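Local coordinates for CELL WALL surface anchor family protein (Streptococcus pneumoniae, PDB 2Y1V) that polymerises as the major pilin into the backbone of the pneumococcal pilus, probably through sortase-made links between successive subunits, at residues S8-K13 against D149-P154; G50-W55 against A89-T94; V54-N59 against K110-E115; E61-N66 against A104-A109; Q68-N73 against A84-A89. All coordinates share one frame; numbering follows the deposited sequence.

Interaction 1 (S8-K13 against D149-P154)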
# COMPACT_ATOMS: atom_id res chain seq x y z
N SER A 8 -30.82 40.17 9.05
CA SER A 8 -30.23 38.93 8.56
C SER A 8 -29.13 39.18 7.54
O SER A 8 -29.17 40.16 6.80
CB SER A 8 -31.28 38.03 7.94
OG SER A 8 -31.26 38.21 6.53
N VAL A 9 -28.17 38.26 7.52
CA VAL A 9 -27.05 38.27 6.59
C VAL A 9 -26.92 36.89 5.97
O VAL A 9 -26.93 35.88 6.67
CB VAL A 9 -25.74 38.64 7.32
CG1 VAL A 9 -24.55 38.49 6.40
CG2 VAL A 9 -25.82 40.06 7.89
N THR A 10 -26.81 36.82 4.65
CA THR A 10 -26.66 35.53 4.02
C THR A 10 -25.32 35.45 3.32
O THR A 10 -24.95 36.34 2.53
CB THR A 10 -27.81 35.20 3.06
OG1 THR A 10 -29.05 35.20 3.78
CG2 THR A 10 -27.61 33.84 2.43
N VAL A 11 -24.56 34.41 3.63
CA VAL A 11 -23.25 34.22 3.02
C VAL A 11 -23.38 33.27 1.84
O VAL A 11 -23.86 32.15 1.99
CB VAL A 11 -22.26 33.63 4.01
CG1 VAL A 11 -20.89 33.54 3.38
CG2 VAL A 11 -22.22 34.47 5.26
N HIS A 12 -22.98 33.72 0.66
CA HIS A 12 -22.95 32.85 -0.49
C HIS A 12 -21.50 32.61 -0.76
O HIS A 12 -20.70 33.53 -0.89
CB HIS A 12 -23.64 33.50 -1.70
CG HIS A 12 -25.01 34.02 -1.41
ND1 HIS A 12 -26.16 33.34 -1.77
CD2 HIS A 12 -25.43 35.14 -0.77
CE1 HIS A 12 -27.22 34.03 -1.38
NE2 HIS A 12 -26.80 35.13 -0.77
N LYS A 13 -21.14 31.34 -0.82
CA LYS A 13 -19.76 30.98 -1.00
C LYS A 13 -19.60 30.75 -2.48
O LYS A 13 -20.25 29.88 -3.06
CB LYS A 13 -19.48 29.72 -0.22
CG LYS A 13 -18.16 29.74 0.47
CD LYS A 13 -17.08 29.94 -0.51
CE LYS A 13 -15.81 30.24 0.21
NZ LYS A 13 -14.76 30.25 -0.79
N ASP A 149 -31.89 42.92 5.03
CA ASP A 149 -31.53 41.55 4.69
C ASP A 149 -30.34 41.57 3.73
O ASP A 149 -30.52 41.74 2.52
CB ASP A 149 -32.71 40.80 4.06
CG ASP A 149 -33.90 40.66 5.02
OD1 ASP A 149 -33.89 41.28 6.10
OD2 ASP A 149 -34.85 39.92 4.69
N ALA A 150 -29.14 41.39 4.26
CA ALA A 150 -27.94 41.53 3.45
C ALA A 150 -27.46 40.21 2.87
O ALA A 150 -27.85 39.12 3.33
CB ALA A 150 -26.83 42.19 4.26
N HIS A 151 -26.63 40.32 1.85
CA HIS A 151 -26.08 39.18 1.16
C HIS A 151 -24.63 39.51 0.81
O HIS A 151 -24.36 40.62 0.33
CB HIS A 151 -26.89 38.90 -0.11
CG HIS A 151 -28.31 38.50 0.16
ND1 HIS A 151 -29.30 39.42 0.45
CD2 HIS A 151 -28.91 37.29 0.16
CE1 HIS A 151 -30.45 38.79 0.62
NE2 HIS A 151 -30.24 37.49 0.45
N VAL A 152 -23.73 38.57 1.07
CA VAL A 152 -22.28 38.77 0.87
C VAL A 152 -21.65 37.64 0.02
O VAL A 152 -22.18 36.54 -0.01
CB VAL A 152 -21.56 38.85 2.22
CG1 VAL A 152 -21.90 40.15 2.91
CG2 VAL A 152 -21.95 37.66 3.11
N TYR A 153 -20.53 37.90 -0.65
CA TYR A 153 -20.00 36.90 -1.59
C TYR A 153 -18.50 36.61 -1.53
O TYR A 153 -17.74 37.04 -2.42
CB TYR A 153 -20.40 37.25 -3.04
CG TYR A 153 -21.89 37.34 -3.24
CD1 TYR A 153 -22.59 38.49 -2.87
CD2 TYR A 153 -22.60 36.29 -3.79
CE1 TYR A 153 -23.94 38.59 -3.04
CE2 TYR A 153 -23.98 36.39 -3.96
CZ TYR A 153 -24.63 37.55 -3.58
OH TYR A 153 -25.97 37.69 -3.74
N PRO A 154 -18.07 35.85 -0.51
CA PRO A 154 -16.72 35.33 -0.32
C PRO A 154 -16.33 34.39 -1.44
O PRO A 154 -17.18 33.68 -1.96
CB PRO A 154 -16.82 34.56 1.01
CG PRO A 154 -18.28 34.29 1.17
CD PRO A 154 -18.92 35.53 0.65
O HOH W 1 -29.82 37.64 3.93
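The imidazole of His-12 lies alongside the Tyr-153 phenol, the planes 11° apart and displaced, so that little of either ring covers the other; CG of His-12 is 3.6 Å from CE2 of Tyr-153. With CG anti to the carbonyl carbon in both residues (chi1 -52° and -58°), the two rings project the same way just past the paired strands. The same imidazole comes edge against edge with His-151, NE2 of His-12 standing 3.2 Å from CD2 of His-151. His-12 ND1 is hydrogen-bonded to Glu-47 OE2, and Tyr-153 OH to Val-38 N. Before them in the chain, strands 8-11 and 149-152 run parallel, joined by a ladder from Ala-150 N to Ser-8 O (2.8 Å) through to His-12 N to Val-152 O (3.0 Å). A water bridges the hydroxyls of Ser-8 and Thr-10 and donates to Ala-150 O. On the other face Val-11 CG2 meets Val-152 CG2 at 3.9 Å, and Val-11 CG1 packs on Pro-154 CG. Lys-13 NZ is linked covalently to CG of Asn-156, the intramolecular isopeptide bond of this pilin domain. The valine face lies against strands 52-57 and 138-142, while strand 99-102 flanks strand 8-16.

Interaction 2 (G50-W55 against A89-T94)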
# COMPACT_ATOMS: atom_id res chain seq x y z
N GLY A 50 -21.89 23.44 1.94
CA GLY A 50 -20.97 22.70 2.77
C GLY A 50 -19.71 23.45 3.15
O GLY A 50 -18.70 22.83 3.45
N VAL A 51 -19.76 24.77 3.16
CA VAL A 51 -18.66 25.57 3.66
C VAL A 51 -19.10 26.19 4.99
O VAL A 51 -20.20 26.73 5.07
CB VAL A 51 -18.24 26.65 2.63
CG1 VAL A 51 -17.27 27.65 3.20
CG2 VAL A 51 -17.66 25.99 1.39
N MSE A 52 -18.26 26.08 6.02
CA MSE A 52 -18.60 26.61 7.36
C MSE A 52 -18.15 28.05 7.58
O MSE A 52 -16.98 28.41 7.34
CB MSE A 52 -17.99 25.74 8.47
CG MSE A 52 -18.27 26.28 9.88
SE MSE A 52 -20.09 25.85 10.48
CE MSE A 52 -19.73 24.10 11.31
N PHE A 53 -19.07 28.86 8.10
CA PHE A 53 -18.82 30.27 8.37
C PHE A 53 -19.15 30.62 9.81
O PHE A 53 -20.18 30.19 10.36
CB PHE A 53 -19.59 31.16 7.39
CG PHE A 53 -18.88 31.36 6.08
CD1 PHE A 53 -17.89 32.35 5.94
CD2 PHE A 53 -19.18 30.55 5.00
CE1 PHE A 53 -17.23 32.53 4.73
CE2 PHE A 53 -18.53 30.71 3.80
CZ PHE A 53 -17.54 31.71 3.66
N VAL A 54 -18.26 31.37 10.44
CA VAL A 54 -18.43 31.70 11.85
C VAL A 54 -18.16 33.17 12.05
O VAL A 54 -17.33 33.77 11.37
CB VAL A 54 -17.52 30.84 12.78
CG1 VAL A 54 -16.11 31.22 12.63
CG2 VAL A 54 -17.92 31.02 14.23
N TRP A 55 -18.90 33.75 12.99
CA TRP A 55 -18.83 35.17 13.24
C TRP A 55 -17.89 35.53 14.37
O TRP A 55 -17.80 34.83 15.39
CB TRP A 55 -20.21 35.71 13.58
CG TRP A 55 -21.14 35.81 12.44
CD1 TRP A 55 -21.68 34.79 11.73
CD2 TRP A 55 -21.69 37.02 11.90
NE1 TRP A 55 -22.54 35.29 10.78
CE2 TRP A 55 -22.55 36.66 10.86
CE3 TRP A 55 -21.53 38.38 12.21
CZ2 TRP A 55 -23.24 37.60 10.10
CZ3 TRP A 55 -22.23 39.31 11.47
CH2 TRP A 55 -23.06 38.92 10.43
N ALA A 89 -21.29 29.18 19.41
CA ALA A 89 -20.80 30.16 18.44
C ALA A 89 -21.80 30.38 17.33
O ALA A 89 -22.50 29.46 16.93
CB ALA A 89 -19.44 29.74 17.85
N MSE A 90 -21.86 31.61 16.84
CA MSE A 90 -22.66 31.93 15.68
C MSE A 90 -21.94 31.41 14.42
O MSE A 90 -21.14 32.12 13.81
CB MSE A 90 -22.89 33.43 15.62
CG MSE A 90 -23.99 33.87 14.67
SE MSE A 90 -24.01 35.83 14.62
CE MSE A 90 -25.65 36.09 13.58
N LYS A 91 -22.24 30.17 14.05
CA LYS A 91 -21.62 29.51 12.92
C LYS A 91 -22.66 28.71 12.16
O LYS A 91 -23.60 28.21 12.75
CB LYS A 91 -20.53 28.57 13.41
CG LYS A 91 -21.05 27.54 14.38
CD LYS A 91 -20.03 26.45 14.67
CE LYS A 91 -20.49 25.61 15.85
NZ LYS A 91 -21.70 24.85 15.52
N LYS A 92 -22.47 28.57 10.85
CA LYS A 92 -23.39 27.81 10.03
C LYS A 92 -22.71 27.39 8.72
O LYS A 92 -21.88 28.12 8.19
CB LYS A 92 -24.63 28.66 9.75
CG LYS A 92 -25.83 27.88 9.25
CD LYS A 92 -27.03 28.78 9.04
CE LYS A 92 -28.22 27.94 8.53
NZ LYS A 92 -29.43 28.78 8.23
N LEU A 93 -23.05 26.21 8.23
CA LEU A 93 -22.58 25.70 6.94
C LEU A 93 -23.47 26.20 5.81
O LEU A 93 -24.70 26.20 5.93
CB LEU A 93 -22.66 24.18 6.94
CG LEU A 93 -21.71 23.27 7.70
CD1 LEU A 93 -22.16 21.80 7.54
CD2 LEU A 93 -20.30 23.47 7.20
N THR A 94 -22.88 26.61 4.69
CA THR A 94 -23.67 27.08 3.57
C THR A 94 -24.53 25.93 3.03
O THR A 94 -24.08 24.79 2.95
CB THR A 94 -22.79 27.63 2.44
OG1 THR A 94 -21.83 26.65 2.07
CG2 THR A 94 -22.07 28.91 2.86
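An antiparallel pair at the edge of a four-stranded sheet joins strand 52-57 to the outermost strand 91-93, with Phe-53 and Lys-92 as its hydrogen-bonded pair. Phe-53 N gives to Lys-92 O, and Lys-92 N returns a bond of 2.8 Å to Phe-53 O. The ladder continues through Trp-55 N to Met-90 O at one end and Thr-94 N to Val-51 O at the other. There Thr-94 grips the other chain further: its OG1, set between backbone N and carbonyl carbon (chi1 54°), accepts from Val-51 N at 3.0 Å and is also hydrogen-bonded to Ile-48 O, while its carbonyl O accepts from Gly-50 N. Met-90, a selenomethionine, makes a Met-aromatic contact, its SE lying over one face of the Trp-55 indole, 3.7 Å from the centroid of the five-membered ring. The extended Met-90 chain passes over the indole face, so CE also sits above that ring, a CH-pi contact. On the face carrying Met-52 and Val-54, CB of Met-52 touches CD2 of Leu-93 at 3.5 Å, and Val-54 CG2 reaches Lys-91 CB. Phe-53 and Trp-55 rest on strand 8-16; Met-90 and Lys-92 touch Phe-101 of strand 99-102, and strand 109-115 pairs with the other side of strand 52-57.

Interaction 3 (V54-N59 against K110-E115)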
# COMPACT_ATOMS: atom_id res chain seq x y z
N VAL A 54 -18.26 31.37 10.44
CA VAL A 54 -18.43 31.70 11.85
C VAL A 54 -18.16 33.17 12.05
O VAL A 54 -17.33 33.77 11.37
CB VAL A 54 -17.52 30.84 12.78
CG1 VAL A 54 -16.11 31.22 12.63
CG2 VAL A 54 -17.92 31.02 14.23
N TRP A 55 -18.90 33.75 12.99
CA TRP A 55 -18.83 35.17 13.24
C TRP A 55 -17.89 35.53 14.37
O TRP A 55 -17.80 34.83 15.39
CB TRP A 55 -20.21 35.71 13.58
CG TRP A 55 -21.14 35.81 12.44
CD1 TRP A 55 -21.68 34.79 11.73
CD2 TRP A 55 -21.69 37.02 11.90
NE1 TRP A 55 -22.54 35.29 10.78
CE2 TRP A 55 -22.55 36.66 10.86
CE3 TRP A 55 -21.53 38.38 12.21
CZ2 TRP A 55 -23.24 37.60 10.10
CZ3 TRP A 55 -22.23 39.31 11.47
CH2 TRP A 55 -23.06 38.92 10.43
N THR A 56 -17.25 36.67 14.20
CA THR A 56 -16.22 37.18 15.08
C THR A 56 -16.50 38.66 15.34
O THR A 56 -17.24 39.29 14.58
CB THR A 56 -14.87 37.02 14.36
OG1 THR A 56 -14.29 35.75 14.70
CG2 THR A 56 -13.93 38.15 14.67
N ASN A 57 -15.94 39.22 16.40
CA ASN A 57 -15.97 40.66 16.54
C ASN A 57 -14.73 41.22 15.84
O ASN A 57 -13.94 40.46 15.30
CB ASN A 57 -16.01 41.06 18.01
CG ASN A 57 -14.71 40.78 18.72
OD1 ASN A 57 -13.64 40.73 18.10
ND2 ASN A 57 -14.79 40.62 20.05
N THR A 58 -14.54 42.54 15.87
CA THR A 58 -13.45 43.18 15.12
C THR A 58 -12.05 42.75 15.57
O THR A 58 -11.08 42.94 14.83
CB THR A 58 -13.54 44.73 15.17
OG1 THR A 58 -12.89 45.28 14.02
CG2 THR A 58 -12.89 45.28 16.45
N ASN A 59 -11.95 42.15 16.76
CA ASN A 59 -10.67 41.67 17.30
C ASN A 59 -10.42 40.19 17.08
O ASN A 59 -9.50 39.62 17.65
CB ASN A 59 -10.53 41.98 18.79
CG ASN A 59 -10.35 43.46 19.08
OD1 ASN A 59 -10.62 43.92 20.19
ND2 ASN A 59 -9.92 44.20 18.07
N LYS A 110 -18.62 46.50 14.15
CA LYS A 110 -17.95 45.85 13.03
C LYS A 110 -17.77 44.39 13.40
O LYS A 110 -17.44 44.07 14.55
CB LYS A 110 -16.58 46.48 12.77
CG LYS A 110 -16.60 47.99 12.62
CD LYS A 110 -15.19 48.54 12.42
CE LYS A 110 -15.22 50.06 12.24
NZ LYS A 110 -13.90 50.62 11.76
N TYR A 111 -18.02 43.50 12.44
CA TYR A 111 -17.86 42.07 12.67
C TYR A 111 -17.10 41.40 11.54
O TYR A 111 -17.08 41.88 10.39
CB TYR A 111 -19.20 41.37 12.77
CG TYR A 111 -20.08 41.84 13.90
CD1 TYR A 111 -19.97 41.28 15.18
CD2 TYR A 111 -21.02 42.83 13.70
CE1 TYR A 111 -20.78 41.71 16.22
CE2 TYR A 111 -21.84 43.26 14.73
CZ TYR A 111 -21.71 42.69 15.99
OH TYR A 111 -22.52 43.14 16.99
N LYS A 112 -16.49 40.27 11.87
CA LYS A 112 -15.88 39.45 10.86
C LYS A 112 -16.57 38.09 10.76
O LYS A 112 -17.01 37.53 11.77
CB LYS A 112 -14.40 39.29 11.16
CG LYS A 112 -13.68 40.63 11.28
CD LYS A 112 -12.23 40.44 11.53
CE LYS A 112 -11.51 41.78 11.39
NZ LYS A 112 -10.10 41.64 11.80
N ILE A 113 -16.66 37.57 9.54
CA ILE A 113 -17.05 36.20 9.33
C ILE A 113 -15.91 35.43 8.65
O ILE A 113 -15.42 35.82 7.58
CB ILE A 113 -18.34 36.06 8.50
CG1 ILE A 113 -19.31 37.19 8.83
CG2 ILE A 113 -18.99 34.70 8.78
CD1 ILE A 113 -20.42 37.35 7.82
N TYR A 114 -15.51 34.33 9.27
CA TYR A 114 -14.43 33.51 8.75
C TYR A 114 -14.92 32.22 8.13
O TYR A 114 -15.98 31.69 8.50
CB TYR A 114 -13.45 33.16 9.87
CG TYR A 114 -12.58 34.31 10.28
CD1 TYR A 114 -13.06 35.29 11.14
CD2 TYR A 114 -11.27 34.41 9.82
CE1 TYR A 114 -12.27 36.34 11.51
CE2 TYR A 114 -10.48 35.46 10.20
CZ TYR A 114 -10.99 36.43 11.04
OH TYR A 114 -10.20 37.49 11.42
N GLU A 115 -14.13 31.71 7.18
CA GLU A 115 -14.35 30.38 6.65
C GLU A 115 -13.50 29.44 7.49
O GLU A 115 -12.32 29.72 7.77
CB GLU A 115 -13.94 30.30 5.18
CG GLU A 115 -14.21 28.94 4.52
CD GLU A 115 -13.82 28.89 3.04
OE1 GLU A 115 -13.95 29.92 2.34
OE2 GLU A 115 -13.39 27.82 2.59
O HOH W 2 -9.29 44.21 12.61
O HOH W 3 -12.77 48.53 14.29
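This is a central antiparallel pairing, between strands 52-57 and 109-115, the two inner strands of a four-stranded sheet in the N-terminal part of the pilin. Val-54 and Tyr-114 bond reciprocally, with Tyr-114 N at 2.8 Å from Val-54 O. Thr-56 and Lys-112 form the next hydrogen-bonded pair, again bonding in both directions. Between these pairs Trp-55 and Ile-113 stand side by side on the face turned to strand 8-16. The Ile-113 branch CG1-CD1 lies over the indole, and CD1 is 3.9 Å from the centroid of its six-membered ring, a CH-pi contact. Tyr-111 approaches the far end of the indole: the edge of Trp-55 faces the phenol ring in an offset edge-to-face pair, planes at 67°. Pro-107 O holds the hydroxyl of Tyr-111. On the other face Thr-56 CG2 packs against Lys-112 CB at 3.7 Å, and Thr-56 OG1, near the Tyr-114 ring, is buried without a polar partner. Asn-60 OD1 receives both Lys-112 NZ and Tyr-114 OH. Asn-57 OD1 accepts from Asn-59 N, an Asx turn. Lys-112 NZ donates to a water at 2.8 Å, and that water donates to Thr-58 O.

Interaction 4 (E61-N66 against A104-A109)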
# COMPACT_ATOMS: atom_id res chain seq x y z
N GLU A 61 -12.21 37.58 17.86
CA GLU A 61 -12.75 36.70 18.91
C GLU A 61 -14.15 36.20 18.56
O GLU A 61 -15.04 36.98 18.22
CB GLU A 61 -12.78 37.47 20.22
CG GLU A 61 -13.71 36.91 21.25
CD GLU A 61 -13.02 36.06 22.28
OE1 GLU A 61 -12.51 34.97 21.93
OE2 GLU A 61 -13.00 36.48 23.46
N ILE A 62 -14.34 34.89 18.65
CA ILE A 62 -15.61 34.27 18.27
C ILE A 62 -16.77 34.73 19.14
O ILE A 62 -16.63 34.82 20.38
CB ILE A 62 -15.54 32.74 18.34
CG1 ILE A 62 -14.79 32.18 17.13
CG2 ILE A 62 -16.97 32.13 18.41
CD1 ILE A 62 -14.49 30.69 17.23
N ILE A 63 -17.91 35.01 18.50
CA ILE A 63 -19.08 35.51 19.21
C ILE A 63 -20.28 34.59 19.04
O ILE A 63 -20.31 33.77 18.13
CB ILE A 63 -19.49 36.92 18.75
CG1 ILE A 63 -20.12 36.87 17.35
CG2 ILE A 63 -18.32 37.87 18.80
CD1 ILE A 63 -20.59 38.22 16.84
N ASP A 64 -21.24 34.74 19.94
CA ASP A 64 -22.50 34.05 19.83
C ASP A 64 -23.45 35.03 19.17
O ASP A 64 -23.03 36.12 18.76
CB ASP A 64 -23.03 33.58 21.20
CG ASP A 64 -23.55 34.73 22.07
OD1 ASP A 64 -23.92 35.81 21.55
OD2 ASP A 64 -23.61 34.54 23.29
N GLU A 65 -24.74 34.69 19.10
CA GLU A 65 -25.65 35.50 18.30
C GLU A 65 -26.16 36.78 18.96
O GLU A 65 -26.82 37.60 18.33
CB GLU A 65 -26.80 34.65 17.74
CG GLU A 65 -27.66 33.99 18.78
CD GLU A 65 -28.64 33.01 18.16
OE1 GLU A 65 -28.25 31.86 17.87
OE2 GLU A 65 -29.81 33.41 17.97
N ASN A 66 -25.83 36.98 20.23
CA ASN A 66 -26.14 38.23 20.90
C ASN A 66 -24.88 39.10 20.94
O ASN A 66 -24.88 40.21 21.51
CB ASN A 66 -26.71 37.94 22.28
CG ASN A 66 -27.97 37.09 22.22
OD1 ASN A 66 -28.01 35.97 22.75
ND2 ASN A 66 -28.98 37.60 21.53
N ALA A 104 -30.39 39.76 14.05
CA ALA A 104 -31.30 40.65 14.77
C ALA A 104 -30.86 41.10 16.15
O ALA A 104 -31.22 42.20 16.58
CB ALA A 104 -32.72 40.01 14.85
N ASN A 105 -30.11 40.26 16.86
CA ASN A 105 -29.67 40.60 18.21
C ASN A 105 -28.24 41.14 18.31
O ASN A 105 -27.79 41.49 19.40
CB ASN A 105 -29.85 39.43 19.18
CG ASN A 105 -31.27 38.88 19.20
OD1 ASN A 105 -31.46 37.68 19.09
ND2 ASN A 105 -32.27 39.76 19.32
N LEU A 106 -27.52 41.21 17.20
CA LEU A 106 -26.17 41.78 17.22
C LEU A 106 -26.19 43.30 17.38
O LEU A 106 -26.82 43.99 16.58
CB LEU A 106 -25.42 41.44 15.94
CG LEU A 106 -25.06 39.98 15.69
CD1 LEU A 106 -24.20 39.90 14.45
CD2 LEU A 106 -24.31 39.41 16.89
N PRO A 107 -25.50 43.82 18.42
CA PRO A 107 -25.25 45.26 18.61
C PRO A 107 -24.57 45.90 17.41
O PRO A 107 -23.76 45.25 16.75
CB PRO A 107 -24.28 45.29 19.80
CG PRO A 107 -24.61 44.07 20.58
CD PRO A 107 -25.13 43.03 19.61
N ALA A 108 -24.89 47.17 17.16
CA ALA A 108 -24.17 47.94 16.15
C ALA A 108 -22.70 47.73 16.42
O ALA A 108 -22.27 47.80 17.57
CB ALA A 108 -24.52 49.42 16.24
N ALA A 109 -21.93 47.43 15.37
CA ALA A 109 -20.50 47.21 15.50
C ALA A 109 -19.93 46.73 14.18
O ALA A 109 -20.65 46.60 13.20
CB ALA A 109 -20.22 46.20 16.59
O HOH W 4 -28.49 37.53 16.21
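Asn-66, Leu-106 and Asn-105 bury the most surface where an Asx turn after strand 61-63 meets the loop leading from strand 99-102 into strand 109-115. The turn is made by Asp-64, whose OD1 accepts from Asn-66 N at 2.6 Å on the anti side, the donor tilted out of the carboxylate plane; Gln-68 N gives the same oxygen a second bond, so one carboxylate oxygen gathers two backbone N-H groups. Held in this bend, Asn-66 lays its side chain beside that of Asn-105, both pointing the same way with amide planes 39° apart. ND2 of Asn-66 lies against CB of Asn-105. Both residues have CG anti to the carbonyl carbon (chi1 -59° and -54°), which helps to set the two side chains abreast. Leu-106 supplies the apolar part. Its CD2 branch lies against the Glu-65 backbone, 3.4 Å from Glu-65 O, and also meets CD1 of Ile-63 at 3.9 Å. Leu-106 and Ile-63 both pack on Trp-55 and Tyr-111, so the inner side of this loop pair closes over the aromatic residues of the sheet. Pro-107 adds its CD, 3.4 Å from Asn-66 O. A water links the segments, donating to Glu-65 O at 2.7 Å and accepting from Asn-105 N at 3.2 Å.

Interaction 5 (Q68-N73 against A84-A89)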
# COMPACT_ATOMS: atom_id res chain seq x y z
N GLN A 68 -22.05 38.18 22.26
CA GLN A 68 -21.26 37.85 23.43
C GLN A 68 -20.00 37.09 23.01
O GLN A 68 -20.08 36.16 22.21
CB GLN A 68 -22.11 37.04 24.42
CG GLN A 68 -23.18 37.89 25.14
CD GLN A 68 -24.49 37.14 25.48
OE1 GLN A 68 -24.87 36.15 24.83
NE2 GLN A 68 -25.20 37.64 26.49
N THR A 69 -18.84 37.49 23.53
CA THR A 69 -17.59 36.80 23.24
C THR A 69 -17.49 35.49 24.00
O THR A 69 -17.96 35.37 25.13
CB THR A 69 -16.32 37.66 23.47
OG1 THR A 69 -16.34 38.24 24.77
CG2 THR A 69 -16.22 38.74 22.43
N LEU A 70 -16.85 34.53 23.34
CA LEU A 70 -16.85 33.13 23.76
C LEU A 70 -15.44 32.63 24.12
O LEU A 70 -15.22 31.43 24.28
CB LEU A 70 -17.44 32.27 22.64
CG LEU A 70 -18.91 32.57 22.27
CD1 LEU A 70 -19.48 31.46 21.40
CD2 LEU A 70 -19.77 32.74 23.52
N GLY A 71 -14.50 33.56 24.25
CA GLY A 71 -13.15 33.24 24.70
C GLY A 71 -12.34 32.28 23.84
O GLY A 71 -11.47 31.58 24.35
N VAL A 72 -12.64 32.25 22.54
CA VAL A 72 -11.80 31.55 21.57
C VAL A 72 -11.52 32.52 20.41
O VAL A 72 -12.43 33.13 19.83
CB VAL A 72 -12.46 30.25 21.05
CG1 VAL A 72 -11.63 29.59 19.95
CG2 VAL A 72 -12.68 29.27 22.19
N ASN A 73 -10.25 32.68 20.08
CA ASN A 73 -9.88 33.59 19.01
C ASN A 73 -9.48 32.87 17.73
O ASN A 73 -9.08 31.71 17.76
CB ASN A 73 -8.77 34.54 19.47
CG ASN A 73 -9.30 35.80 20.13
OD1 ASN A 73 -9.76 35.77 21.28
ND2 ASN A 73 -9.22 36.92 19.41
N ALA A 84 -11.14 24.85 20.87
CA ALA A 84 -12.17 24.05 20.20
C ALA A 84 -13.31 24.99 19.87
O ALA A 84 -13.60 25.91 20.63
CB ALA A 84 -12.63 22.93 21.08
N MSE A 85 -13.94 24.78 18.72
CA MSE A 85 -15.06 25.62 18.32
C MSE A 85 -16.06 25.64 19.49
O MSE A 85 -16.55 24.61 19.87
CB MSE A 85 -15.71 25.07 17.06
CG MSE A 85 -16.91 25.86 16.57
SE MSE A 85 -16.42 27.69 16.05
CE MSE A 85 -15.61 27.30 14.31
N PRO A 86 -16.32 26.82 20.07
CA PRO A 86 -17.28 26.88 21.17
C PRO A 86 -18.68 26.50 20.69
O PRO A 86 -19.10 26.90 19.61
CB PRO A 86 -17.26 28.35 21.59
CG PRO A 86 -16.04 28.98 20.88
CD PRO A 86 -15.79 28.14 19.69
N ALA A 87 -19.40 25.73 21.51
CA ALA A 87 -20.70 25.17 21.14
C ALA A 87 -21.76 26.19 20.73
O ALA A 87 -22.56 25.92 19.84
CB ALA A 87 -21.22 24.26 22.26
N THR A 88 -21.80 27.35 21.39
CA THR A 88 -22.83 28.35 21.11
C THR A 88 -22.39 29.42 20.11
O THR A 88 -23.06 30.46 19.96
CB THR A 88 -23.27 29.07 22.40
OG1 THR A 88 -22.13 29.73 22.98
CG2 THR A 88 -23.85 28.07 23.41
N ALA A 89 -21.29 29.18 19.41
CA ALA A 89 -20.80 30.16 18.44
C ALA A 89 -21.80 30.38 17.33
O ALA A 89 -22.50 29.46 16.93
CB ALA A 89 -19.44 29.74 17.85
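Apolar contacts carry this surface meeting, in which Leu-70 and Val-72 converge on Pro-86. Val-72 crosses the proline obliquely, its CG2 3.6 Å from Pro-86 CG. Leu-70 meets the ring at another carbon, with CD1 at 3.8 Å from Pro-86 CB and its own CB also near the proline. The same CD1 methyl continues past the ring to Ala-89, meeting CA at 3.5 Å and the CB methyl a little farther off. Leu-70 CG lies anti to the carbonyl carbon (chi1 -62°), which carries the branched end across into the bend of the opposing loop. Contacts between methyls and oxygens are fewer: Thr-88 OG1 stands 3.5 Å from Leu-70 CD1, and Ala-84 O is 3.8 Å from Val-72 CG2. Within segment 84-89, Ala-89 N donates to Pro-86 O at 3.2 Å, closing a turn. Across the corner between them, Leu-70 and Val-72 both bond through their backbones to Ile-62, whose side chain touches Pro-86 and Ala-89 as well. Segment 84-89 thus presents a type I beta turn, Pro-86 to Ala-89, to a chain corner between two short strands, in the connection that leads to strand 91-93.

Interactions 1 and 3 are buried and interaction 2 is partly so; all three are strand pairings, parallel in interaction 1 and antiparallel in the others. Interactions 2 and 3 use the two sides of strand 52-57 and share Val-54 and Trp-55. Interaction 1 belongs to a separate sheet that packs on this one through Phe-53 and Trp-55, and the isopeptide nitrogen of Lys-13 lies close to the Glu-115 carboxylate of interaction 3. Interactions 4, partly buried, and 5, at the surface, bury far less area and lack a backbone ladder: interaction 5 rests on apolar packing, interaction 4 on a leucine, paired asparagine side chains and a bridging water. Ala-89 connects interaction 5 to interaction 2.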